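Local coordinates for protein Exo-1,3/1,4-beta-glucanase (Pseudoalteromonas sp., PDB 3RRX) that hydrolyses beta-1,3- and beta-1,4-linked glucans in an exo fashion, as a glycoside hydrolase with a family 3 barrel and alpha/beta domain, at residues Lys28-Met33 against Ala350-Leu355; Gln253-Val258 against Leu285-Phe290; Asn424-Gln429 against Asn442-Phe447; Val435-Thr440 against Ala493-Asp498. The protein carries 1 engineered substitution. All coordinates share one frame; numbering follows the deposited sequence.

Contact 1 (Lys28-Met33 against Ala350-Leu355); sequences KLLAKM and AVRRFL
Leu30 drives its two methyl groups into the side of helix 344-361, one beside Val351 and the other across Arg352, and this is where the contact is tight. CD2 of Leu30 lies 3.8 Å from CG1 of Val351, the two side chains running past each other in opposite directions. CD1 of Leu30 sits 3.5 Å above the plane of the Arg352 guanidinium, displaced toward its rim. The arginine chain is extended through chi2 and chi3 (-166° and -171°), which carries its charged end past the leucine to Glu27, its salt-bridge partner. The interface belongs to the periphery of the (beta/alpha)8 barrel of family 3 glycosidases: helix 344-361 turns Phe354 and Arg353 toward strand 290-292 and the loop before it, while Leu30, Leu29 and Met33 approach from the 28-33 segment. The axes of the two short helical segments stay 10.9 Å apart and make an angle of 145°, so side chains alone bridge them. Contact is sparser beyond Leu30. Leu29 and Leu355 meet through single methyls, CD1 to CD1 at 3.9 Å, and CE of Met33 gets no nearer to CG1 of Val351 than 4.4 Å. Leu29 and Arg352 remain partly exposed to solvent, whereas Leu30, Val351 and Leu355 are buried.

Contact 2 (Gln253-Val258 against Leu285-Phe290); sequences QGVQSV and LGFDGF
Ser257 pairs with Phe290 as neighbours in parallel strands of the family 3 barrel, joined by a beta-alpha-beta crossover through helix 274-284. Phe290 bonds to the residues on either side of Ser257: its N gives a hydrogen bond to Gln256 O (3.0 Å), and its O receives one from Val258 N (3.1 Å). The side chains of the pair also meet, because CG of Phe290 is lodged between its own backbone N and carbonyl carbon (chi1 71°), and the ring then lies with one face under Ser257. CB of the serine stands 3.8 Å from the ring centroid, a CH-pi contact. A second ring, Phe287, is sandwiched: CG2 of Val258 covers one face, 3.7 Å from the centroid, and Gly289 N sits over the centre of the opposite face. At its edge, CE1 comes to 3.3 Å from Val255 O. Further out, Arg353 NH1 bonds to Phe287 O and Gly289 O, so one nitrogen bridges two carbonyls ahead of strand 290-292. Ahead of the other strand, Gly254 ends helix 245-252 in a Schellman motif, and Gln197 grips both Gly254 O and Gln256 N. The Gln256 side chain folds back, its NE2 reaching Gly254 O at 3.0 Å in an almost straight bond (173°).

Contact 3 (Asn424-Gln429 against Asn442-Phe447); sequences NAINMQ and NTNSDF
Asn442 opens the contact by setting its CB 3.5 Å from CB of Asn427. Its ND2, which also bonds to Ser434 O, donates to a water at 3.1 Å, and that water in turn donates to Asn427 O. Thr443 turns its side chain away, but its backbone N is tied to OD2 of Asp446 at 2.9 Å, met from above the carboxylate plane, which helps to close the 3-10 turn that follows. Asn444 does the main polar work. With CG beside the backbone N (chi1 -73°), its amide reaches over to the start of helix 426-430 and uses both ends: OD1 accepts Ile426 N at 3.0 Å in a nearly straight bond (166°), while ND2 donates to Asn424 O at 2.8 Å. OD1 takes a further proton from a second water, and this water accepts Asn427 N at 2.9 Å, so one carbonyl oxygen serves two successive backbone N-H groups, one directly and one through solvent. Phe447 ends the segment with its ring flat beneath Ile426, whose CG2 is 3.8 Å from the ring centroid; CB of Asp446 lies over the opposite face. Ala425, at the N-cap position, has no polar side chain, and Asn444, eighteen residues on from Ile426, meets the N-H of that first helical residue. The contact shapes the excursion between strand 415-419 and helix 453-463 in the alpha/beta sheet domain of family 3 glycosidases.

Contact 4 (Val435-Thr440 against Ala493-Asp498); sequences VSWQGT and AEWFGD
Gln438 carries its amide onto the backbone of Ala493. Beyond CB, its CG lies over the face of Phe496, 4.3 Å from the ring centroid, and the bend at chi2 (-58°) then lays CD and the amide on the ring. CD is 3.5 Å from CG of Phe496, with the amide and ring planes stacked 25° apart. At the tip, OE1 accepts Ala493 N at 2.9 Å, from above its carbonyl plane rather than on a lone pair. NE2 donates to Ala493 O at 3.0 Å through a nearly straight bond, with the acceptor in the amide plane. Two bonds to one residue fix the rotation of the amide, and NE2 is further covered by the indole of Trp437, over whose centre it sits.

Trp437 packs beside this stack. Its CG is anti to the backbone N (chi1 -175°), which sends the indole across to the 493-498 loop. There NE1 donates to Glu494 OE1 at 2.9 Å, on the anti side but tilted out of the carboxylate plane, in a bent bond. CB of Ala493 lies 4.0 Å from the centroid of the five-membered ring, over its face. The far rim points at Trp495: CH2 meets CH2 at 3.7 Å, in an offset edge-to-face pair. CH2 of Trp437 also reaches CE2 of Phe496 at 3.8 Å, the rings meeting obliquely. The three form an aromatic cluster joining two loops of the alpha/beta sheet domain, and Asp498 just beyond bonds to Gly172 and Asp228 of the barrel, consistent with the cleft between domains that houses the substrate pocket in family 3 glycosidases.

Overall arrangement
From the N terminus, helix 20-32 is met again by helix 344-361, so contact 1 closes a loop of more than 300 residues that spans most of the barrel. Contact 2 is nested inside it, joining neighbouring strands, and the two touch through Arg353 and Phe354. The chain then enters the second domain, where contacts 3 and 4 cross: 424-429, 435-440, 442-447 and 493-498 alternate along the sequence. Their centres lie about 14 Å apart, and Asn427 ND2 probably bonds to Gly439 O, interlocking the loops. Contacts 1 and 3 lie on opposite sides of the chain's centre, with their own centres about 46 Å apart; contact 4 lies between them.

Contact 1 (Lys28-Met33 against Ala350-Leu355)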
loop_
_atom_site.group_PDB
_atom_site.type_symbol
_atom_site.label_atom_id
_atom_site.label_comp_id
_atom_site.label_asym_id
_atom_site.label_seq_id
_atom_site.Cartn_x
_atom_site.Cartn_y
_atom_site.Cartn_z
ATOM N N LYS A 28 26.027 -10.206 23.246
ATOM C CA LYS A 28 26.101 -9.908 24.676
ATOM C C LYS A 28 24.709 -9.934 25.314
ATOM O O LYS A 28 24.532 -10.465 26.412
ATOM C CB LYS A 28 26.774 -8.551 24.903
ATOM C CG LYS A 28 26.976 -8.186 26.364
ATOM C CD LYS A 28 27.643 -6.827 26.500
ATOM C CE LYS A 28 27.849 -6.456 27.959
ATOM N NZ LYS A 28 28.511 -5.127 28.103
ATOM N N LEU A 29 23.721 -9.371 24.617
ATOM C CA LEU A 29 22.340 -9.389 25.097
ATOM C C LEU A 29 21.780 -10.802 25.165
ATOM O O LEU A 29 21.207 -11.196 26.181
ATOM C CB LEU A 29 21.425 -8.536 24.208
ATOM C CG LEU A 29 21.357 -7.030 24.438
ATOM C CD1 LEU A 29 20.431 -6.395 23.403
ATOM C CD2 LEU A 29 20.875 -6.717 25.849
ATOM N N LEU A 30 21.926 -11.555 24.077
ATOM C CA LEU A 30 21.389 -12.904 24.026
ATOM C C LEU A 30 21.950 -13.769 25.148
ATOM O O LEU A 30 21.211 -14.509 25.794
ATOM C CB LEU A 30 21.680 -13.565 22.677
ATOM C CG LEU A 30 20.710 -13.258 21.536
ATOM C CD1 LEU A 30 21.171 -13.950 20.261
ATOM C CD2 LEU A 30 19.302 -13.692 21.902
ATOM N N ALA A 31 23.259 -13.675 25.363
ATOM C CA ALA A 31 23.942 -14.506 26.353
ATOM C C ALA A 31 23.345 -14.363 27.752
ATOM O O ALA A 31 23.391 -15.298 28.555
ATOM C CB ALA A 31 25.441 -14.192 26.375
ATOM N N LYS A 32 22.773 -13.204 28.042
ATOM C CA LYS A 32 22.254 -12.954 29.379
ATOM C C LYS A 32 20.731 -13.021 29.483
ATOM O O LYS A 32 20.188 -13.001 30.581
ATOM C CB LYS A 32 22.770 -11.616 29.916
ATOM C CG LYS A 32 22.081 -10.394 29.346
ATOM C CD LYS A 32 22.676 -9.124 29.933
ATOM C CE LYS A 32 21.835 -7.903 29.584
ATOM N NZ LYS A 32 22.450 -6.639 30.089
ATOM N N MET A 33 20.038 -13.105 28.350
ATOM C CA MET A 33 18.576 -13.118 28.383
ATOM C C MET A 33 17.986 -14.473 28.782
ATOM O O MET A 33 18.539 -15.523 28.458
ATOM C CB MET A 33 18.010 -12.690 27.021
ATOM C CG MET A 33 18.211 -11.218 26.695
ATOM S SD MET A 33 17.840 -10.853 24.966
ATOM C CE MET A 33 16.049 -10.935 24.992
ATOM N N ALA A 350 15.584 -15.831 15.885
ATOM C CA ALA A 350 14.507 -14.851 15.721
ATOM C C ALA A 350 14.897 -13.542 16.392
ATOM O O ALA A 350 14.771 -12.448 15.815
ATOM C CB ALA A 350 13.203 -15.386 16.320
ATOM N N VAL A 351 15.373 -13.650 17.625
ATOM C CA VAL A 351 15.747 -12.459 18.374
ATOM C C VAL A 351 16.964 -11.756 17.759
ATOM O O VAL A 351 16.985 -10.525 17.676
ATOM C CB VAL A 351 15.940 -12.758 19.882
ATOM C CG1 VAL A 351 16.428 -11.517 20.619
ATOM C CG2 VAL A 351 14.625 -13.245 20.488
ATOM N N ARG A 352 17.956 -12.524 17.312
ATOM C CA ARG A 352 19.104 -11.955 16.600
ATOM C C ARG A 352 18.667 -11.094 15.422
ATOM O O ARG A 352 19.120 -9.969 15.263
ATOM C CB ARG A 352 20.012 -13.056 16.042
ATOM C CG ARG A 352 20.984 -13.629 17.037
ATOM C CD ARG A 352 22.073 -14.464 16.359
ATOM N NE ARG A 352 22.853 -15.160 17.370
ATOM C CZ ARG A 352 22.631 -16.417 17.730
ATOM N NH1 ARG A 352 21.673 -17.107 17.131
ATOM N NH2 ARG A 352 23.375 -16.986 18.670
ATOM N N ARG A 353 17.813 -11.653 14.570
ATOM C CA ARG A 353 17.392 -10.965 13.354
ATOM C C ARG A 353 16.619 -9.679 13.664
ATOM O O ARG A 353 16.775 -8.663 12.986
ATOM C CB ARG A 353 16.541 -11.907 12.494
ATOM C CG ARG A 353 17.344 -13.064 11.875
ATOM C CD ARG A 353 16.447 -14.110 11.228
ATOM N NE ARG A 353 17.230 -15.117 10.509
ATOM C CZ ARG A 353 17.631 -14.982 9.250
ATOM N NH1 ARG A 353 17.316 -13.887 8.563
ATOM N NH2 ARG A 353 18.351 -15.939 8.673
ATOM N N PHE A 354 15.782 -9.736 14.695
ATOM C CA PHE A 354 14.963 -8.588 15.086
ATOM C C PHE A 354 15.812 -7.511 15.781
ATOM O O PHE A 354 15.708 -6.323 15.470
ATOM C CB PHE A 354 13.822 -9.061 15.999
ATOM C CG PHE A 354 12.882 -7.964 16.436
ATOM C CD1 PHE A 354 12.302 -7.113 15.508
ATOM C CD2 PHE A 354 12.550 -7.812 17.778
ATOM C CE1 PHE A 354 11.432 -6.108 15.908
ATOM C CE2 PHE A 354 11.679 -6.813 18.186
ATOM C CZ PHE A 354 11.120 -5.960 17.253
ATOM N N LEU A 355 16.656 -7.924 16.721
ATOM C CA LEU A 355 17.541 -6.974 17.384
ATOM C C LEU A 355 18.503 -6.344 16.380
ATOM O O LEU A 355 18.859 -5.172 16.499
ATOM C CB LEU A 355 18.336 -7.643 18.510
ATOM C CG LEU A 355 17.544 -7.956 19.777
ATOM C CD1 LEU A 355 18.460 -8.583 20.823
ATOM C CD2 LEU A 355 16.889 -6.682 20.310
#

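Contact 2 (Gln253-Val258 against Leu285-Phe290)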
loop_
_atom_site.group_PDB
_atom_site.type_symbol
_atom_site.label_atom_id
_atom_site.label_comp_id
_atom_site.label_asym_id
_atom_site.label_seq_id
_atom_site.Cartn_x
_atom_site.Cartn_y
_atom_site.Cartn_z
ATOM N N GLN A 253 18.447 -4.410 -1.504
ATOM C CA GLN A 253 18.581 -3.076 -0.919
ATOM C C GLN A 253 18.550 -3.080 0.607
ATOM O O GLN A 253 18.566 -2.019 1.232
ATOM C CB GLN A 253 17.510 -2.120 -1.464
ATOM C CG GLN A 253 17.597 -1.883 -2.958
ATOM C CD GLN A 253 18.990 -1.459 -3.415
ATOM O OE1 GLN A 253 19.739 -0.833 -2.668
ATOM N NE2 GLN A 253 19.345 -1.820 -4.647
ATOM N N GLY A 254 18.498 -4.269 1.209
ATOM C CA GLY A 254 18.661 -4.394 2.651
ATOM C C GLY A 254 17.400 -4.168 3.470
ATOM O O GLY A 254 17.470 -3.738 4.623
ATOM N N VAL A 255 16.240 -4.449 2.887
ATOM C CA VAL A 255 14.991 -4.298 3.638
ATOM C C VAL A 255 15.136 -5.099 4.940
ATOM O O VAL A 255 15.664 -6.222 4.946
ATOM C CB VAL A 255 13.773 -4.780 2.827
ATOM C CG1 VAL A 255 13.739 -6.330 2.805
ATOM C CG2 VAL A 255 12.476 -4.195 3.416
ATOM N N GLN A 256 14.714 -4.505 6.047
ATOM C CA GLN A 256 14.966 -5.085 7.353
ATOM C C GLN A 256 13.962 -6.147 7.771
ATOM O O GLN A 256 14.274 -7.007 8.595
ATOM C CB GLN A 256 15.046 -3.975 8.406
ATOM C CG GLN A 256 16.329 -3.195 8.297
ATOM C CD GLN A 256 17.519 -4.080 8.552
ATOM O OE1 GLN A 256 17.797 -4.439 9.698
ATOM N NE2 GLN A 256 18.206 -4.482 7.482
ATOM N N SER A 257 12.765 -6.086 7.201
ATOM C CA SER A 257 11.704 -7.010 7.578
ATOM C C SER A 257 10.942 -7.498 6.343
ATOM O O SER A 257 10.805 -6.768 5.367
ATOM C CB SER A 257 10.735 -6.318 8.543
ATOM O OG SER A 257 9.692 -7.201 8.928
ATOM N N VAL A 258 10.470 -8.744 6.395
ATOM C CA VAL A 258 9.591 -9.301 5.372
ATOM C C VAL A 258 8.323 -9.801 6.066
ATOM O O VAL A 258 8.407 -10.488 7.077
ATOM C CB VAL A 258 10.299 -10.473 4.644
ATOM C CG1 VAL A 258 9.317 -11.311 3.810
ATOM C CG2 VAL A 258 11.429 -9.936 3.777
ATOM N N LEU A 285 17.717 -17.196 -0.780
ATOM C CA LEU A 285 17.708 -15.774 -1.117
ATOM C C LEU A 285 18.694 -15.003 -0.245
ATOM O O LEU A 285 19.212 -13.955 -0.640
ATOM C CB LEU A 285 16.298 -15.193 -0.967
ATOM C CG LEU A 285 15.239 -15.687 -1.961
ATOM C CD1 LEU A 285 13.904 -14.972 -1.707
ATOM C CD2 LEU A 285 15.690 -15.450 -3.382
ATOM N N GLY A 286 18.941 -15.518 0.951
ATOM C CA GLY A 286 19.903 -14.909 1.858
ATOM C C GLY A 286 19.422 -13.735 2.706
ATOM O O GLY A 286 20.243 -13.015 3.275
ATOM N N PHE A 287 18.106 -13.532 2.800
ATOM C CA PHE A 287 17.542 -12.482 3.672
ATOM C C PHE A 287 18.095 -12.571 5.092
ATOM O O PHE A 287 17.953 -13.598 5.758
ATOM C CB PHE A 287 16.010 -12.595 3.706
ATOM C CG PHE A 287 15.321 -11.625 4.646
ATOM C CD1 PHE A 287 15.473 -10.244 4.507
ATOM C CD2 PHE A 287 14.457 -12.100 5.622
ATOM C CE1 PHE A 287 14.800 -9.361 5.360
ATOM C CE2 PHE A 287 13.782 -11.229 6.474
ATOM C CZ PHE A 287 13.957 -9.857 6.351
ATOM N N ASP A 288 18.689 -11.479 5.565
ATOM C CA ASP A 288 19.354 -11.456 6.870
ATOM C C ASP A 288 18.531 -10.721 7.948
ATOM O O ASP A 288 18.980 -10.568 9.082
ATOM C CB ASP A 288 20.730 -10.793 6.717
ATOM C CG ASP A 288 21.702 -11.193 7.822
ATOM O OD1 ASP A 288 21.802 -12.405 8.109
ATOM O OD2 ASP A 288 22.354 -10.298 8.408
ATOM N N GLY A 289 17.330 -10.268 7.588
ATOM C CA GLY A 289 16.483 -9.523 8.505
ATOM C C GLY A 289 15.468 -10.420 9.189
ATOM O O GLY A 289 15.670 -11.637 9.272
ATOM N N PHE A 290 14.369 -9.834 9.663
ATOM C CA PHE A 290 13.390 -10.608 10.433
ATOM C C PHE A 290 12.058 -10.741 9.715
ATOM O O PHE A 290 11.619 -9.825 9.018
ATOM C CB PHE A 290 13.199 -10.041 11.857
ATOM C CG PHE A 290 12.472 -8.705 11.920
ATOM C CD1 PHE A 290 11.109 -8.650 12.177
ATOM C CD2 PHE A 290 13.164 -7.511 11.776
ATOM C CE1 PHE A 290 10.439 -7.423 12.267
ATOM C CE2 PHE A 290 12.505 -6.284 11.858
ATOM C CZ PHE A 290 11.140 -6.241 12.108
#

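Contact 3 (Asn424-Gln429 against Asn442-Phe447)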
loop_
_atom_site.group_PDB
_atom_site.type_symbol
_atom_site.label_atom_id
_atom_site.label_comp_id
_atom_site.label_asym_id
_atom_site.label_seq_id
_atom_site.Cartn_x
_atom_site.Cartn_y
_atom_site.Cartn_z
ATOM N N ASN A 424 -16.992 14.982 -6.297
ATOM C CA ASN A 424 -16.575 15.757 -5.137
ATOM C C ASN A 424 -16.464 14.859 -3.913
ATOM O O ASN A 424 -16.750 15.285 -2.795
ATOM C CB ASN A 424 -17.583 16.880 -4.867
ATOM C CG ASN A 424 -17.093 17.871 -3.828
ATOM O OD1 ASN A 424 -15.924 18.266 -3.831
ATOM N ND2 ASN A 424 -17.988 18.284 -2.932
ATOM N N ALA A 425 -16.050 13.615 -4.133
ATOM C CA ALA A 425 -16.007 12.610 -3.079
ATOM C C ALA A 425 -14.583 12.112 -2.867
ATOM O O ALA A 425 -14.120 11.208 -3.560
ATOM C CB ALA A 425 -16.920 11.449 -3.418
ATOM N N ILE A 426 -13.891 12.701 -1.904
ATOM C CA ILE A 426 -12.500 12.348 -1.678
ATOM C C ILE A 426 -12.377 10.885 -1.275
ATOM O O ILE A 426 -11.392 10.223 -1.610
ATOM C CB ILE A 426 -11.825 13.303 -0.666
ATOM C CG1 ILE A 426 -11.817 14.727 -1.239
ATOM C CG2 ILE A 426 -10.395 12.843 -0.346
ATOM C CD1 ILE A 426 -11.420 15.817 -0.232
ATOM N N ASN A 427 -13.393 10.349 -0.605
ATOM C CA ASN A 427 -13.303 8.955 -0.181
ATOM C C ASN A 427 -13.203 7.983 -1.356
ATOM O O ASN A 427 -12.519 6.960 -1.270
ATOM C CB ASN A 427 -14.428 8.574 0.803
ATOM C CG ASN A 427 -15.759 8.295 0.122
ATOM O OD1 ASN A 427 -16.176 9.005 -0.795
ATOM N ND2 ASN A 427 -16.438 7.246 0.584
ATOM N N MET A 428 -13.869 8.315 -2.456
ATOM C CA MET A 428 -13.804 7.501 -3.665
ATOM C C MET A 428 -12.473 7.639 -4.391
ATOM O O MET A 428 -11.962 6.666 -4.950
ATOM C CB MET A 428 -14.945 7.875 -4.626
ATOM C CG MET A 428 -16.295 7.310 -4.234
ATOM S SD MET A 428 -17.545 7.689 -5.478
ATOM C CE MET A 428 -16.987 6.662 -6.840
ATOM N N GLN A 429 -11.918 8.846 -4.415
ATOM C CA GLN A 429 -10.618 9.040 -5.059
ATOM C C GLN A 429 -9.474 8.448 -4.224
ATOM O O GLN A 429 -8.425 8.079 -4.770
ATOM C CB GLN A 429 -10.361 10.525 -5.392
ATOM C CG GLN A 429 -9.794 11.350 -4.262
ATOM C CD GLN A 429 -9.898 12.855 -4.529
ATOM O OE1 GLN A 429 -10.905 13.344 -5.059
ATOM N NE2 GLN A 429 -8.855 13.585 -4.175
ATOM N N ASN A 442 -15.852 7.329 5.196
ATOM C CA ASN A 442 -15.124 8.590 5.091
ATOM C C ASN A 442 -15.969 9.672 4.420
ATOM O O ASN A 442 -16.693 9.391 3.471
ATOM C CB ASN A 442 -13.833 8.402 4.285
ATOM C CG ASN A 442 -12.790 7.574 5.017
ATOM O OD1 ASN A 442 -12.694 7.607 6.249
ATOM N ND2 ASN A 442 -11.986 6.829 4.252
ATOM N N THR A 443 -15.872 10.907 4.908
ATOM C CA THR A 443 -16.458 12.054 4.214
ATOM C C THR A 443 -15.335 13.047 3.940
ATOM O O THR A 443 -14.223 12.867 4.444
ATOM C CB THR A 443 -17.578 12.735 5.040
ATOM O OG1 THR A 443 -17.039 13.234 6.269
ATOM C CG2 THR A 443 -18.695 11.749 5.345
ATOM N N ASN A 444 -15.608 14.092 3.155
ATOM C CA ASN A 444 -14.552 15.055 2.810
ATOM C C ASN A 444 -13.820 15.683 4.011
ATOM O O ASN A 444 -12.639 16.024 3.914
ATOM C CB ASN A 444 -15.077 16.145 1.871
ATOM C CG ASN A 444 -15.305 15.629 0.458
ATOM O OD1 ASN A 444 -15.101 14.447 0.183
ATOM N ND2 ASN A 444 -15.740 16.508 -0.438
ATOM N N SER A 445 -14.515 15.829 5.134
ATOM C CA SER A 445 -13.907 16.420 6.332
ATOM C C SER A 445 -12.899 15.495 7.021
ATOM O O SER A 445 -12.149 15.920 7.900
ATOM C CB SER A 445 -14.993 16.822 7.332
ATOM O OG SER A 445 -15.718 15.681 7.768
ATOM N N ASP A 446 -12.881 14.227 6.636
ATOM C CA ASP A 446 -11.885 13.307 7.176
ATOM C C ASP A 446 -10.541 13.506 6.486
ATOM O O ASP A 446 -9.560 12.829 6.811
ATOM C CB ASP A 446 -12.354 11.856 7.022
ATOM C CG ASP A 446 -13.579 11.557 7.859
ATOM O OD1 ASP A 446 -13.660 12.091 8.986
ATOM O OD2 ASP A 446 -14.462 10.803 7.397
ATOM N N PHE A 447 -10.507 14.418 5.517
ATOM C CA PHE A 447 -9.297 14.649 4.733
ATOM C C PHE A 447 -8.952 16.135 4.688
ATOM O O PHE A 447 -9.068 16.777 3.639
ATOM C CB PHE A 447 -9.462 14.126 3.299
ATOM C CG PHE A 447 -9.950 12.706 3.211
ATOM C CD1 PHE A 447 -9.061 11.642 3.308
ATOM C CD2 PHE A 447 -11.294 12.437 3.013
ATOM C CE1 PHE A 447 -9.508 10.330 3.215
ATOM C CE2 PHE A 447 -11.755 11.130 2.918
ATOM C CZ PHE A 447 -10.859 10.069 3.016
HETATM O O HOH W 1 -11.513 6.455 1.203
HETATM O O HOH W 2 -15.494 11.813 0.834
#

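Contact 4 (Val435-Thr440 against Ala493-Asp498)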
loop_
_atom_site.group_PDB
_atom_site.type_symbol
_atom_site.label_atom_id
_atom_site.label_comp_id
_atom_site.label_asym_id
_atom_site.label_seq_id
_atom_site.Cartn_x
_atom_site.Cartn_y
_atom_site.Cartn_z
ATOM N N VAL A 435 -7.280 6.561 6.237
ATOM C CA VAL A 435 -7.797 6.949 7.544
ATOM C C VAL A 435 -8.609 5.813 8.160
ATOM O O VAL A 435 -8.394 5.449 9.317
ATOM C CB VAL A 435 -8.597 8.264 7.496
ATOM C CG1 VAL A 435 -9.132 8.604 8.873
ATOM C CG2 VAL A 435 -7.708 9.388 6.982
ATOM N N SER A 436 -9.511 5.232 7.375
ATOM C CA SER A 436 -10.215 4.022 7.781
ATOM C C SER A 436 -9.926 2.865 6.821
ATOM O O SER A 436 -9.326 3.049 5.757
ATOM C CB SER A 436 -11.720 4.274 7.886
ATOM O OG SER A 436 -12.330 4.300 6.610
ATOM N N TRP A 437 -10.363 1.673 7.210
ATOM C CA TRP A 437 -10.044 0.442 6.502
ATOM C C TRP A 437 -10.740 0.340 5.141
ATOM O O TRP A 437 -10.080 0.289 4.105
ATOM C CB TRP A 437 -10.428 -0.740 7.390
ATOM C CG TRP A 437 -10.075 -2.096 6.874
ATOM C CD1 TRP A 437 -8.915 -2.478 6.254
ATOM C CD2 TRP A 437 -10.890 -3.265 6.957
ATOM N NE1 TRP A 437 -8.969 -3.817 5.939
ATOM C CE2 TRP A 437 -10.170 -4.322 6.362
ATOM C CE3 TRP A 437 -12.167 -3.521 7.474
ATOM C CZ2 TRP A 437 -10.680 -5.620 6.276
ATOM C CZ3 TRP A 437 -12.675 -4.813 7.384
ATOM C CH2 TRP A 437 -11.932 -5.842 6.789
ATOM N N GLN A 438 -12.071 0.309 5.138
ATOM C CA GLN A 438 -12.824 0.172 3.892
ATOM C C GLN A 438 -12.951 1.485 3.129
ATOM O O GLN A 438 -13.048 1.489 1.904
ATOM C CB GLN A 438 -14.223 -0.394 4.154
ATOM C CG GLN A 438 -14.226 -1.862 4.596
ATOM C CD GLN A 438 -13.548 -2.763 3.581
ATOM O OE1 GLN A 438 -13.809 -2.667 2.379
ATOM N NE2 GLN A 438 -12.655 -3.637 4.059
ATOM N N GLY A 439 -12.986 2.593 3.860
ATOM C CA GLY A 439 -13.158 3.898 3.255
ATOM C C GLY A 439 -14.616 4.303 3.078
ATOM O O GLY A 439 -14.905 5.459 2.775
ATOM N N THR A 440 -15.529 3.355 3.277
ATOM C CA THR A 440 -16.962 3.586 3.057
ATOM C C THR A 440 -17.513 4.758 3.861
ATOM O O THR A 440 -18.355 5.518 3.377
ATOM C CB THR A 440 -17.797 2.367 3.486
ATOM O OG1 THR A 440 -17.222 1.175 2.958
ATOM C CG2 THR A 440 -19.236 2.506 2.994
ATOM N N ALA A 493 -11.297 -2.682 0.854
ATOM C CA ALA A 493 -10.010 -3.250 1.249
ATOM C C ALA A 493 -10.176 -4.747 1.441
ATOM O O ALA A 493 -11.213 -5.200 1.924
ATOM C CB ALA A 493 -9.516 -2.610 2.545
ATOM N N GLU A 494 -9.152 -5.505 1.060
ATOM C CA GLU A 494 -9.121 -6.952 1.274
ATOM C C GLU A 494 -10.340 -7.635 0.657
ATOM O O GLU A 494 -10.813 -7.221 -0.409
ATOM C CB GLU A 494 -8.938 -7.286 2.766
ATOM C CG GLU A 494 -7.695 -6.624 3.382
ATOM C CD GLU A 494 -7.421 -7.050 4.825
ATOM O OE1 GLU A 494 -7.367 -6.176 5.711
ATOM O OE2 GLU A 494 -7.247 -8.251 5.077
ATOM N N TRP A 495 -10.849 -8.678 1.304
ATOM C CA TRP A 495 -11.851 -9.529 0.660
ATOM C C TRP A 495 -13.158 -8.795 0.302
ATOM O O TRP A 495 -13.912 -9.254 -0.558
ATOM C CB TRP A 495 -12.128 -10.787 1.502
ATOM C CG TRP A 495 -12.815 -10.492 2.788
ATOM C CD1 TRP A 495 -14.162 -10.455 3.007
ATOM C CD2 TRP A 495 -12.195 -10.179 4.041
ATOM N NE1 TRP A 495 -14.419 -10.139 4.316
ATOM C CE2 TRP A 495 -13.231 -9.961 4.975
ATOM C CE3 TRP A 495 -10.868 -10.062 4.464
ATOM C CZ2 TRP A 495 -12.982 -9.630 6.309
ATOM C CZ3 TRP A 495 -10.617 -9.738 5.794
ATOM C CH2 TRP A 495 -11.673 -9.523 6.701
ATOM N N PHE A 496 -13.424 -7.660 0.947
ATOM C CA PHE A 496 -14.600 -6.849 0.608
ATOM C C PHE A 496 -14.601 -6.464 -0.865
ATOM O O PHE A 496 -15.658 -6.201 -1.440
ATOM C CB PHE A 496 -14.651 -5.559 1.433
ATOM C CG PHE A 496 -15.194 -5.732 2.823
ATOM C CD1 PHE A 496 -16.267 -4.961 3.258
ATOM C CD2 PHE A 496 -14.619 -6.634 3.707
ATOM C CE1 PHE A 496 -16.760 -5.088 4.551
ATOM C CE2 PHE A 496 -15.114 -6.774 5.000
ATOM C CZ PHE A 496 -16.189 -5.999 5.420
ATOM N N GLY A 497 -13.411 -6.409 -1.464
ATOM C CA GLY A 497 -13.261 -6.015 -2.854
ATOM C C GLY A 497 -13.124 -7.169 -3.839
ATOM O O GLY A 497 -12.967 -6.943 -5.037
ATOM N N ASP A 498 -13.183 -8.407 -3.353
ATOM C CA ASP A 498 -13.132 -9.564 -4.251
ATOM C C ASP A 498 -14.400 -9.544 -5.094
ATOM O O ASP A 498 -15.486 -9.337 -4.559
ATOM C CB ASP A 498 -13.108 -10.879 -3.462
ATOM C CG ASP A 498 -11.739 -11.203 -2.878
ATOM O OD1 ASP A 498 -10.798 -10.391 -3.004
ATOM O OD2 ASP A 498 -11.611 -12.296 -2.290
#